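Local coordinates for protein putative esterase (Sulfolobus solfataricus P2, PDB 2RAU) that probably hydrolyses ester bonds of lipids as an alpha/beta-hydrolase-fold lipase or esterase, and binds calcium, at residues L242-S245 and L246-T249; A13-L16 and G17-Q20; E132-S135 and F136-D140; E151-G154 and G155-L159. One frame throughout, in Å; residues are numbered along the deposited sequence. Where two conformers were deposited one is given.

Interaction 1: residues L242-S245 and L246-T249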
ATOM      1  N   LEU A 242       4.382 -21.572  -4.189  1.00 22.38           N
ATOM      2  CA  LEU A 242       4.169 -20.138  -4.104  1.00 21.30           C
ATOM      3  C   LEU A 242       3.644 -19.758  -2.742  1.00 24.47           C
ATOM      4  O   LEU A 242       4.130 -18.808  -2.131  1.00 27.50           O
ATOM      5  CB  LEU A 242       3.210 -19.620  -5.175  1.00 23.97           C
ATOM      6  CG  LEU A 242       3.778 -19.721  -6.606  1.00 24.57           C
ATOM      7  CD1 LEU A 242       2.665 -19.428  -7.571  1.00 24.40           C
ATOM      8  CD2 LEU A 242       5.023 -18.805  -6.755  1.00 24.75           C
HETATM    9  N   MSE A 243       2.681 -20.517  -2.223  1.00 23.86           N
HETATM   10  CA  MSE A 243       2.150 -20.225  -0.874  1.00 22.18           C
HETATM   11  C   MSE A 243       3.204 -20.443   0.208  1.00 24.62           C
HETATM   12  O   MSE A 243       3.280 -19.667   1.164  1.00 23.60           O
HETATM   13  CB  MSE A 243       0.894 -21.033  -0.588  1.00 24.38           C
HETATM   14  CG  MSE A 243      -0.318 -20.555  -1.406  1.00 28.51           C
HETATM   15 SE   MSE A 243      -0.980 -18.789  -1.031  0.75 27.13          SE
HETATM   16  CE  MSE A 243      -1.865 -19.127   0.634  1.00 30.08           C
ATOM     17  N   ASP A 244       4.019 -21.489   0.070  1.00 25.50           N
ATOM     18  CA  ASP A 244       5.080 -21.684   1.046  1.00 25.13           C
ATOM     19  C   ASP A 244       6.163 -20.576   0.936  1.00 26.63           C
ATOM     20  O   ASP A 244       6.809 -20.245   1.955  1.00 23.32           O
ATOM     21  CB  ASP A 244       5.718 -23.086   1.030  1.00 23.16           C
ATOM     22  CG  ASP A 244       6.361 -23.434   2.332  1.00 24.76           C
ATOM     23  OD1 ASP A 244       5.638 -23.407   3.365  1.00 23.14           O
ATOM     24  OD2 ASP A 244       7.573 -23.788   2.316  1.00 24.78           O
ATOM     25  N   SER A 245       6.378 -20.017  -0.262  0.50 26.59           N
ATOM     26  CA  SER A 245       7.343 -18.913  -0.383  0.50 26.95           C
ATOM     27  C   SER A 245       6.850 -17.686   0.392  0.50 28.48           C
ATOM     28  O   SER A 245       7.660 -16.972   0.994  0.50 27.05           O
ATOM     29  CB  SER A 245       7.659 -18.544  -1.840  0.50 28.33           C
ATOM     30  OG  SER A 245       6.595 -17.873  -2.481  0.50 23.01           O
ATOM     31  N   LEU A 246       5.530 -17.458   0.390  1.00 25.97           N
ATOM     32  CA  LEU A 246       4.936 -16.401   1.209  1.00 26.00           C
ATOM     33  C   LEU A 246       5.042 -16.697   2.712  1.00 24.79           C
ATOM     34  O   LEU A 246       5.264 -15.819   3.507  1.00 24.54           O
ATOM     35  CB  LEU A 246       3.464 -16.177   0.820  1.00 24.89           C
ATOM     36  CG  LEU A 246       3.287 -15.644  -0.630  1.00 24.70           C
ATOM     37  CD1 LEU A 246       1.807 -15.567  -1.044  1.00 24.77           C
ATOM     38  CD2 LEU A 246       4.012 -14.306  -0.879  1.00 23.54           C
ATOM     39  N   TYR A 247       4.869 -17.955   3.094  1.00 24.03           N
ATOM     40  CA  TYR A 247       4.996 -18.344   4.475  1.00 22.89           C
ATOM     41  C   TYR A 247       6.381 -18.105   5.011  1.00 22.04           C
ATOM     42  O   TYR A 247       6.544 -17.572   6.108  1.00 25.54           O
ATOM     43  CB  TYR A 247       4.643 -19.808   4.618  1.00 26.69           C
ATOM     44  CG  TYR A 247       4.768 -20.369   6.012  1.00 21.48           C
ATOM     45  CD1 TYR A 247       3.843 -20.051   7.016  1.00 24.77           C
ATOM     46  CD2 TYR A 247       5.775 -21.263   6.313  1.00 23.86           C
ATOM     47  CE1 TYR A 247       3.944 -20.606   8.229  1.00 25.58           C
ATOM     48  CE2 TYR A 247       5.883 -21.798   7.505  1.00 27.05           C
ATOM     49  CZ  TYR A 247       4.974 -21.453   8.483  1.00 27.85           C
ATOM     50  OH  TYR A 247       5.091 -22.034   9.700  1.00 28.91           O
ATOM     51  N   VAL A 248       7.374 -18.536   4.242  1.00 24.03           N
ATOM     52  CA  VAL A 248       8.770 -18.482   4.661  1.00 24.63           C
ATOM     53  C   VAL A 248       9.238 -17.030   4.882  1.00 27.64           C
ATOM     54  O   VAL A 248      10.014 -16.798   5.762  1.00 26.23           O
ATOM     55  CB  VAL A 248       9.627 -19.251   3.641  1.00 27.90           C
ATOM     56  CG1 VAL A 248      11.040 -18.865   3.687  1.00 32.12           C
ATOM     57  CG2 VAL A 248       9.466 -20.743   3.894  1.00 23.71           C
ATOM     58  N   THR A 249       8.690 -16.090   4.116  1.00 27.02           N
ATOM     59  CA  THR A 249       8.971 -14.647   4.238  1.00 28.45           C
ATOM     60  C   THR A 249       8.100 -13.898   5.246  1.00 30.23           C
ATOM     61  O   THR A 249       8.238 -12.682   5.389  1.00 32.04           O
ATOM     62  CB  THR A 249       8.939 -13.938   2.884  1.00 25.66           C
ATOM     63  OG1 THR A 249       7.658 -14.076   2.221  1.00 33.55           O
ATOM     64  CG2 THR A 249      10.002 -14.517   1.964  1.00 28.62           C
TER
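Asp-244 lays its carboxylate beside the ring of Tyr-247, one turn further along the same helix. OD1 of Asp-244 lies 3.6 Å from CD2 of Tyr-247, and the carboxylate and ring planes are turned only 23° apart. The other oxygen, OD2 of Asp-244, faces CG2 of Val-248 at 3.9 Å. Both oxygens are held from outside: OD1 by the hydroxyl of Tyr-255, OD2 by that of Tyr-235. These bonds should fix the rotation of the carboxylate. The ring of Tyr-247 also meets that of Tyr-255 edge-to-face.

The carbonyl of Leu-242 accepts N of Leu-246 in the usual helical bond, and it can take a second donor. In the conformer given, OG of Ser-245 lies 2.7 Å from O of Leu-242. There OG sits between the backbone N and the carbonyl carbon (chi1 73°), which turns it back to the preceding turn. On the buried side, SE of selenomethionine Met-243 makes a loose apolar contact of 4.3 Å with CD1 of Leu-246. The last bond, from N of Thr-249 to O of Ser-245, is weak at 3.4 Å, where the helix runs out.

Helix 238-248 packs through Leu-242 against helix 218-224, while Met-243 and Leu-246 reach helix 262-270.

Interaction 2: residues A13-L16 and G17-Q20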
ATOM      1  N   ALA A  13     -17.855   5.820 -11.454  1.00 29.38           N
ATOM      2  CA  ALA A  13     -17.839   4.493 -11.996  1.00 30.45           C
ATOM      3  C   ALA A  13     -18.101   3.421 -10.924  1.00 31.74           C
ATOM      4  O   ALA A  13     -17.304   3.264  -9.993  1.00 32.64           O
ATOM      5  CB  ALA A  13     -16.506   4.245 -12.656  1.00 28.32           C
ATOM      6  N   PRO A  14     -19.190   2.640 -11.065  1.00 34.62           N
ATOM      7  CA  PRO A  14     -19.393   1.497 -10.150  1.00 35.82           C
ATOM      8  C   PRO A  14     -18.224   0.500 -10.097  1.00 32.47           C
ATOM      9  O   PRO A  14     -17.531   0.255 -11.077  1.00 37.32           O
ATOM     10  CB  PRO A  14     -20.693   0.844 -10.669  1.00 38.13           C
ATOM     11  CG  PRO A  14     -21.427   1.955 -11.281  1.00 39.36           C
ATOM     12  CD  PRO A  14     -20.341   2.794 -11.970  1.00 35.92           C
ATOM     13  N   ILE A  15     -17.954  -0.011  -8.909  1.00 32.78           N
ATOM     14  CA  ILE A  15     -16.803  -0.896  -8.677  1.00 31.22           C
ATOM     15  C   ILE A  15     -17.255  -2.337  -8.942  1.00 32.16           C
ATOM     16  O   ILE A  15     -18.318  -2.740  -8.497  1.00 29.03           O
ATOM     17  CB  ILE A  15     -16.253  -0.681  -7.255  1.00 31.23           C
ATOM     18  CG1 ILE A  15     -15.733   0.768  -7.138  1.00 32.58           C
ATOM     19  CG2 ILE A  15     -15.237  -1.761  -6.912  1.00 28.09           C
ATOM     20  CD1 ILE A  15     -15.227   1.220  -5.765  1.00 28.49           C
ATOM     21  N   LEU A  16     -16.488  -3.074  -9.718  1.00 33.90           N
ATOM     22  CA  LEU A  16     -16.859  -4.452 -10.039  1.00 35.06           C
ATOM     23  C   LEU A  16     -17.111  -5.242  -8.775  1.00 33.29           C
ATOM     24  O   LEU A  16     -16.340  -5.162  -7.814  1.00 31.44           O
ATOM     25  CB  LEU A  16     -15.814  -5.138 -10.903  1.00 40.45           C
ATOM     26  CG  LEU A  16     -14.492  -5.679 -10.339  1.00 49.01           C
ATOM     27  CD1 LEU A  16     -13.816  -6.649 -11.354  1.00 40.50           C
ATOM     28  CD2 LEU A  16     -13.530  -4.546  -9.870  1.00 47.64           C
ATOM     29  N   GLY A  17     -18.241  -5.958  -8.772  1.00 32.54           N
ATOM     30  CA  GLY A  17     -18.662  -6.783  -7.645  1.00 31.75           C
ATOM     31  C   GLY A  17     -19.189  -6.030  -6.451  1.00 32.02           C
ATOM     32  O   GLY A  17     -19.551  -6.638  -5.451  1.00 33.46           O
ATOM     33  N   ASN A  18     -19.225  -4.699  -6.549  1.00 31.81           N
ATOM     34  CA  ASN A  18     -19.603  -3.844  -5.432  1.00 30.33           C
ATOM     35  C   ASN A  18     -20.349  -2.678  -6.003  1.00 30.67           C
ATOM     36  O   ASN A  18     -19.895  -1.540  -5.934  1.00 31.26           O
ATOM     37  CB  ASN A  18     -18.351  -3.371  -4.701  1.00 33.64           C
ATOM     38  CG  ASN A  18     -17.585  -4.503  -4.059  1.00 30.05           C
ATOM     39  OD1 ASN A  18     -17.871  -4.839  -2.925  1.00 36.93           O
ATOM     40  ND2 ASN A  18     -16.641  -5.139  -4.804  1.00 30.00           N
ATOM     41  N   ASP A  19     -21.544  -2.925  -6.526  1.00 33.42           N
ATOM     42  CA  ASP A  19     -22.217  -1.860  -7.275  1.00 38.03           C
ATOM     43  C   ASP A  19     -22.917  -0.764  -6.431  1.00 36.13           C
ATOM     44  O   ASP A  19     -23.480   0.183  -6.984  1.00 36.20           O
ATOM     45  CB  ASP A  19     -23.177  -2.443  -8.310  1.00 43.67           C
ATOM     46  CG  ASP A  19     -24.275  -3.228  -7.700  1.00 49.39           C
ATOM     47  OD1 ASP A  19     -24.628  -2.992  -6.518  1.00 61.18           O
ATOM     48  OD2 ASP A  19     -24.776  -4.127  -8.412  1.00 73.75           O
ATOM     49  N   GLN A  20     -22.886  -0.899  -5.106  1.00 33.00           N
ATOM     50  CA  GLN A  20     -23.304   0.186  -4.235  1.00 33.75           C
ATOM     51  C   GLN A  20     -22.193   1.210  -4.009  1.00 29.24           C
ATOM     52  O   GLN A  20     -22.411   2.288  -3.405  1.00 30.15           O
ATOM     53  CB  GLN A  20     -23.803  -0.393  -2.904  1.00 36.15           C
ATOM     54  CG  GLN A  20     -25.220  -1.059  -3.073  1.00 45.07           C
ATOM     55  CD  GLN A  20     -26.181  -0.205  -4.012  1.00 62.07           C
ATOM     56  OE1 GLN A  20     -26.292  -0.472  -5.232  1.00 65.62           O
ATOM     57  NE2 GLN A  20     -26.815   0.841  -3.447  1.00 57.16           N
TER
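Ile-15 and Asn-18 are the two ends of a type II beta turn, with Leu-16 and Gly-17 at its corners. Ala-13 leads in along strand 13-15, with its backbone bonded to Glu-23 of strand 21-29. At Ile-15 the carbonyl oxygen accepts N of Asn-18 at 2.9 Å, the bond that closes the turn. The donor stands above the carbonyl plane, 38° out of it. CG2 of Ile-15 approaches CB of Asn-18 at 4.1 Å, while the rest of the isoleucine leads away to Val-67 and Leu-87.

Leu-16 offers its carbonyl to the side chain of Asn-18. ND2 of Asn-18 lies 3.0 Å from O of Leu-16. The asparagine has CG beside its own backbone N (chi1 -64°), which brings the amide back over the turn. ND2 also donates to the carbonyl of Pro-79, so one amide nitrogen bridges the turn and a separate loop. With a leucine in its place, the carbonyls of Leu-16 and Pro-79 would probably lose this shared donor, and the turn its polar tie to that loop.

Gly-17 has a positive phi of 74°. A CB there would lie 2.8 Å from O of Leu-16, a clash. Glycine at this third position is typical of a type II turn, which here leads from strand 13-15 towards strand 21-29.

Interaction 3: residues E132-S135 and F136-D140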
ATOM      1  N   GLU A 132      -0.041  17.057  -2.470  1.00 25.24           N
ATOM      2  CA  GLU A 132      -0.975  17.410  -3.535  1.00 24.00           C
ATOM      3  C   GLU A 132      -2.302  16.680  -3.385  1.00 25.73           C
ATOM      4  O   GLU A 132      -3.364  17.252  -3.659  1.00 25.36           O
ATOM      5  CB  GLU A 132      -0.381  17.101  -4.914  1.00 23.92           C
ATOM      6  CG  GLU A 132       0.755  17.930  -5.382  1.00 25.54           C
ATOM      7  CD  GLU A 132       0.464  19.419  -5.394  1.00 36.94           C
ATOM      8  OE1 GLU A 132      -0.643  19.852  -5.732  1.00 29.41           O
ATOM      9  OE2 GLU A 132       1.373  20.144  -5.014  1.00 40.86           O
ATOM     10  N   VAL A 133      -2.251  15.400  -3.023  1.00 26.10           N
ATOM     11  CA  VAL A 133      -3.471  14.610  -2.830  1.00 23.22           C
ATOM     12  C   VAL A 133      -4.257  15.140  -1.594  1.00 24.25           C
ATOM     13  O   VAL A 133      -5.477  15.294  -1.635  1.00 26.62           O
ATOM     14  CB  VAL A 133      -3.120  13.120  -2.701  1.00 23.20           C
ATOM     15  CG1 VAL A 133      -4.211  12.352  -2.034  1.00 23.99           C
ATOM     16  CG2 VAL A 133      -2.696  12.539  -4.082  1.00 22.32           C
ATOM     17  N   VAL A 134      -3.559  15.389  -0.490  1.00 25.58           N
ATOM     18  CA  VAL A 134      -4.202  15.885   0.726  1.00 25.59           C
ATOM     19  C   VAL A 134      -4.905  17.227   0.496  1.00 26.42           C
ATOM     20  O   VAL A 134      -6.024  17.417   0.947  1.00 25.55           O
ATOM     21  CB  VAL A 134      -3.177  15.978   1.923  1.00 27.79           C
ATOM     22  CG1 VAL A 134      -3.752  16.803   3.098  1.00 25.89           C
ATOM     23  CG2 VAL A 134      -2.705  14.545   2.350  1.00 22.95           C
ATOM     24  N   SER A 135      -4.244  18.136  -0.207  0.50 26.60           N
ATOM     25  CA  SER A 135      -4.819  19.441  -0.520  0.50 25.81           C
ATOM     26  C   SER A 135      -6.117  19.274  -1.328  0.50 24.43           C
ATOM     27  O   SER A 135      -7.129  19.929  -1.065  0.50 25.46           O
ATOM     28  CB  SER A 135      -3.803  20.282  -1.288  0.50 27.72           C
ATOM     29  OG  SER A 135      -2.649  20.527  -0.498  0.50 28.44           O
ATOM     30  N   PHE A 136      -6.085  18.394  -2.320  1.00 26.72           N
ATOM     31  CA  PHE A 136      -7.260  18.105  -3.134  1.00 25.99           C
ATOM     32  C   PHE A 136      -8.406  17.525  -2.284  1.00 23.70           C
ATOM     33  O   PHE A 136      -9.610  17.891  -2.433  1.00 25.01           O
ATOM     34  CB  PHE A 136      -6.896  17.086  -4.217  1.00 27.50           C
ATOM     35  CG  PHE A 136      -8.037  16.735  -5.133  1.00 27.65           C
ATOM     36  CD1 PHE A 136      -8.916  15.711  -4.818  1.00 30.97           C
ATOM     37  CD2 PHE A 136      -8.277  17.482  -6.257  1.00 39.87           C
ATOM     38  CE1 PHE A 136     -10.002  15.413  -5.643  1.00 33.17           C
ATOM     39  CE2 PHE A 136      -9.360  17.181  -7.077  1.00 40.36           C
ATOM     40  CZ  PHE A 136     -10.202  16.142  -6.767  1.00 30.24           C
ATOM     41  N   ILE A 137      -8.041  16.571  -1.429  1.00 25.45           N
ATOM     42  CA  ILE A 137      -9.008  15.925  -0.537  1.00 24.02           C
ATOM     43  C   ILE A 137      -9.713  16.908   0.370  1.00 24.22           C
ATOM     44  O   ILE A 137     -10.907  16.766   0.633  1.00 23.63           O
ATOM     45  CB  ILE A 137      -8.315  14.827   0.309  1.00 26.89           C
ATOM     46  CG1 ILE A 137      -7.926  13.653  -0.586  1.00 26.94           C
ATOM     47  CG2 ILE A 137      -9.216  14.307   1.423  1.00 26.19           C
ATOM     48  CD1 ILE A 137      -7.196  12.511   0.162  1.00 23.11           C
ATOM     49  N   LYS A 138      -8.967  17.859   0.916  1.00 24.80           N
ATOM     50  CA  LYS A 138      -9.556  18.840   1.812  1.00 26.38           C
ATOM     51  C   LYS A 138     -10.685  19.597   1.125  1.00 23.13           C
ATOM     52  O   LYS A 138     -11.756  19.816   1.715  1.00 26.47           O
ATOM     53  CB  LYS A 138      -8.501  19.813   2.329  1.00 24.43           C
ATOM     54  CG  LYS A 138      -7.478  19.233   3.259  1.00 26.76           C
ATOM     55  CD  LYS A 138      -6.673  20.399   3.839  1.00 32.71           C
ATOM     56  CE  LYS A 138      -5.630  19.922   4.764  1.00 34.83           C
ATOM     57  NZ  LYS A 138      -5.192  21.016   5.659  1.00 26.97           N
ATOM     58  N   ARG A 139     -10.449  20.004  -0.119  1.00 22.27           N
ATOM     59  CA  ARG A 139     -11.441  20.700  -0.884  1.00 22.96           C
ATOM     60  C   ARG A 139     -12.577  19.779  -1.338  1.00 22.22           C
ATOM     61  O   ARG A 139     -13.759  20.160  -1.269  1.00 23.21           O
ATOM     62  CB  ARG A 139     -10.800  21.390  -2.095  1.00 22.50           C
ATOM     63  CG  ARG A 139     -11.788  22.285  -2.814  1.00 22.79           C
ATOM     64  CD  ARG A 139     -11.167  23.029  -3.959  1.00 24.15           C
ATOM     65  NE  ARG A 139     -12.096  24.049  -4.438  1.00 25.83           N
ATOM     66  CZ  ARG A 139     -12.254  24.399  -5.709  1.00 30.19           C
ATOM     67  NH1 ARG A 139     -11.597  23.767  -6.679  1.00 33.45           N
ATOM     68  NH2 ARG A 139     -13.110  25.342  -6.025  1.00 29.44           N
ATOM     69  N   ASP A 140     -12.240  18.603  -1.839  1.00 24.45           N
ATOM     70  CA  ASP A 140     -13.259  17.658  -2.255  1.00 22.96           C
ATOM     71  C   ASP A 140     -14.215  17.169  -1.128  1.00 23.63           C
ATOM     72  O   ASP A 140     -15.412  17.081  -1.334  1.00 24.96           O
ATOM     73  CB  ASP A 140     -12.598  16.451  -2.880  1.00 24.72           C
ATOM     74  CG  ASP A 140     -13.605  15.495  -3.517  1.00 27.51           C
ATOM     75  OD1 ASP A 140     -14.194  15.905  -4.530  1.00 27.57           O
ATOM     76  OD2 ASP A 140     -13.800  14.375  -3.006  1.00 24.61           O
TER
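The backbone of 132-140 is regular alpha-helix, with i to i+4 bonds such as N of Ile-137 to O of Val-133 at 2.9 Å. It is the later part of helix 123-141, which packs on the central sheet of an alpha/beta-hydrolase fold. The last bond across the contact, N of Arg-139 to O of Ser-135, is weak at 3.5 Å.

Val-133 and Ile-137 meet on the buried side of the helix. CG1 of Val-133 meets the tip of Ile-137, CD1, at 3.7 Å. Ile-137 holds CG1 beside its backbone N (chi1 -70°), which folds the branch back over the preceding turn. Its CG1 therefore sits close to the carbonyl, 3.1 Å from O of Val-133. Both residues also touch Leu-54 of strand 52-56. An alanine at Ile-137 is likely to leave a gap beside Val-133 and weaken the packing on that strand.

One step round the helix, Val-134 borders Lys-138. The lysine runs extended beyond CG, and its NZ makes a salt bridge with Asp-169, at the end of helix 153-169. NZ also bonds the carbonyl of Asn-168. Phe-136 points to another side, where its ring meets Trp-6 and Trp-26. The far end of the lysine's aliphatic chain touches the valine: CE of Lys-138 lies 4.0 Å from CG1 of Val-134.

Interaction 4: residues E151-G154 and G155-L159; sequences ESFG and GIAAL
The turn from strand 146-151 into helix 153-169 has the form of a nucleophile elbow, the sharp strand-to-helix turn of alpha/beta-hydrolases. Ser-152 stands at its apex, with a strained backbone (phi 60°, psi -123°). Its hydroxyl is hydrogen-bonded to NE2 of His-329. With Asp-177 these residues match a Ser-His-Asp triad, so Ser-152 is probably the nucleophile.

The backbone turns tightly behind the serine. N of Gly-154 bonds O of Glu-151 at 2.9 Å, and N of Gly-155 bonds O of Ser-152 at 2.8 Å. The second donor stands well above the carbonyl plane, 52° out of it. The glycines fit this close turn. A CB on Gly-154 would be crowded by N of Glu-151, at 3.0 Å. One on Gly-155 would come within 3.1 Å of O of Ser-152.

The helix then becomes regular. N of Ala-157 bonds O of Phe-153 at 3.0 Å, nearly straight. The same two residues also touch through their side chains: CE2 of Phe-153 lies 4.0 Å from CB of Ala-157, which meets the ring obliquely. CB of Ala-158 rests against the carbonyl of Gly-154, with 3.4 Å between CB and O.

The phenylalanine ring also meets Trp-123, Trp-126 and Trp-276. Ala-157 and Ala-158 pack on Leu-56 of strand 52-56. Ala-157 also faces helix 123-141 through Ile-130, and Ala-158 touches strand 170-176 at Leu-173, within the beta-alpha-beta unit.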
ATOM      1  N   GLU A 151      -0.270   1.331   4.638  1.00 28.09           N
ATOM      2  CA  GLU A 151       0.034  -0.109   4.621  1.00 27.21           C
ATOM      3  C   GLU A 151       1.505  -0.334   4.366  1.00 28.99           C
ATOM      4  O   GLU A 151       2.018   0.067   3.339  1.00 26.91           O
ATOM      5  CB  GLU A 151      -0.778  -0.805   3.512  1.00 25.97           C
ATOM      6  CG  GLU A 151      -2.271  -0.607   3.631  1.00 28.32           C
ATOM      7  CD  GLU A 151      -3.100  -1.396   2.632  1.00 28.39           C
ATOM      8  OE1 GLU A 151      -2.515  -2.020   1.691  1.00 29.24           O
ATOM      9  OE2 GLU A 151      -4.341  -1.399   2.785  1.00 28.17           O
ATOM     10  N   SER A 152       2.183  -1.002   5.301  1.00 30.00           N
ATOM     11  CA  SER A 152       3.582  -1.390   5.132  1.00 30.08           C
ATOM     12  C   SER A 152       4.464  -0.101   4.937  1.00 30.99           C
ATOM     13  O   SER A 152       4.420   0.771   5.794  1.00 30.96           O
ATOM     14  CB  SER A 152       3.655  -2.408   3.976  1.00 30.54           C
ATOM     15  OG  SER A 152       4.856  -3.116   4.022  1.00 28.23           O
ATOM     16  N   PHE A 153       5.227   0.014   3.836  1.00 28.91           N
ATOM     17  CA  PHE A 153       5.926   1.266   3.476  1.00 27.20           C
ATOM     18  C   PHE A 153       5.013   2.499   3.633  1.00 27.95           C
ATOM     19  O   PHE A 153       5.434   3.561   4.064  1.00 25.65           O
ATOM     20  CB  PHE A 153       6.411   1.244   2.018  1.00 28.00           C
ATOM     21  CG  PHE A 153       6.749   2.605   1.502  1.00 26.33           C
ATOM     22  CD1 PHE A 153       7.978   3.173   1.756  1.00 29.29           C
ATOM     23  CD2 PHE A 153       5.791   3.377   0.837  1.00 28.72           C
ATOM     24  CE1 PHE A 153       8.273   4.456   1.291  1.00 26.63           C
ATOM     25  CE2 PHE A 153       6.095   4.681   0.372  1.00 25.83           C
ATOM     26  CZ  PHE A 153       7.321   5.217   0.648  1.00 25.40           C
ATOM     27  N   GLY A 154       3.759   2.372   3.247  1.00 27.03           N
ATOM     28  CA  GLY A 154       2.810   3.476   3.389  1.00 27.87           C
ATOM     29  C   GLY A 154       2.621   3.946   4.805  1.00 26.37           C
ATOM     30  O   GLY A 154       2.242   5.093   5.025  1.00 24.60           O
ATOM     31  N   GLY A 155       2.851   3.076   5.779  1.00 27.41           N
ATOM     32  CA  GLY A 155       2.825   3.477   7.192  1.00 25.73           C
ATOM     33  C   GLY A 155       3.993   4.379   7.587  1.00 28.65           C
ATOM     34  O   GLY A 155       3.820   5.345   8.325  1.00 27.27           O
ATOM     35  N   ILE A 156       5.180   4.072   7.058  1.00 27.60           N
ATOM     36  CA  ILE A 156       6.357   4.930   7.205  1.00 30.35           C
ATOM     37  C   ILE A 156       6.081   6.275   6.522  1.00 29.00           C
ATOM     38  O   ILE A 156       6.374   7.323   7.075  1.00 27.23           O
ATOM     39  CB  ILE A 156       7.660   4.282   6.589  1.00 30.58           C
ATOM     40  CG1 ILE A 156       7.997   2.942   7.278  1.00 40.83           C
ATOM     41  CG2 ILE A 156       8.837   5.189   6.794  1.00 31.32           C
ATOM     42  CD1 ILE A 156       8.987   1.987   6.519  1.00 37.47           C
ATOM     43  N   ALA A 157       5.547   6.236   5.310  1.00 27.84           N
ATOM     44  CA  ALA A 157       5.175   7.448   4.577  1.00 25.99           C
ATOM     45  C   ALA A 157       4.172   8.289   5.396  1.00 24.81           C
ATOM     46  O   ALA A 157       4.322   9.511   5.478  1.00 25.06           O
ATOM     47  CB  ALA A 157       4.616   7.096   3.208  1.00 22.34           C
ATOM     48  N   ALA A 158       3.180   7.639   6.004  1.00 24.90           N
ATOM     49  CA  ALA A 158       2.157   8.335   6.807  1.00 22.94           C
ATOM     50  C   ALA A 158       2.787   9.053   7.998  1.00 27.10           C
ATOM     51  O   ALA A 158       2.444  10.222   8.319  1.00 26.13           O
ATOM     52  CB  ALA A 158       1.112   7.372   7.277  1.00 25.01           C
ATOM     53  N   LEU A 159       3.714   8.369   8.664  1.00 26.51           N
ATOM     54  CA  LEU A 159       4.406   8.944   9.795  1.00 27.81           C
ATOM     55  C   LEU A 159       5.330  10.085   9.394  1.00 27.55           C
ATOM     56  O   LEU A 159       5.395  11.109  10.091  1.00 28.02           O
ATOM     57  CB  LEU A 159       5.196   7.869  10.544  1.00 30.59           C
ATOM     58  CG  LEU A 159       4.494   7.345  11.798  1.00 44.87           C
ATOM     59  CD1 LEU A 159       4.933   5.924  12.131  1.00 52.01           C
ATOM     60  CD2 LEU A 159       4.740   8.334  12.951  1.00 38.38           C
TER

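Interaction 4 lies nearest the centre of the chain, its own centre about 8 Å away, and carries the probable nucleophile. Interaction 3 is about 19 Å from it, centre to centre, on helix 123-141, which packs beside helix 153-169. Its Lys-138 side chain lies about 6 Å from that of Glu-144, a calcium ligand, and about 8 Å from the ion. Interaction 1 has its centre about 23 Å from that of interaction 4, yet its Thr-249 side chain comes near the putative triad without touching it. Interactions 1 and 3 fall on opposite sides of the chain's centre, about 39 Å apart between centres. Interaction 2 is away from the annotated calcium site, and its centre is about 27 Å from that of interaction 4.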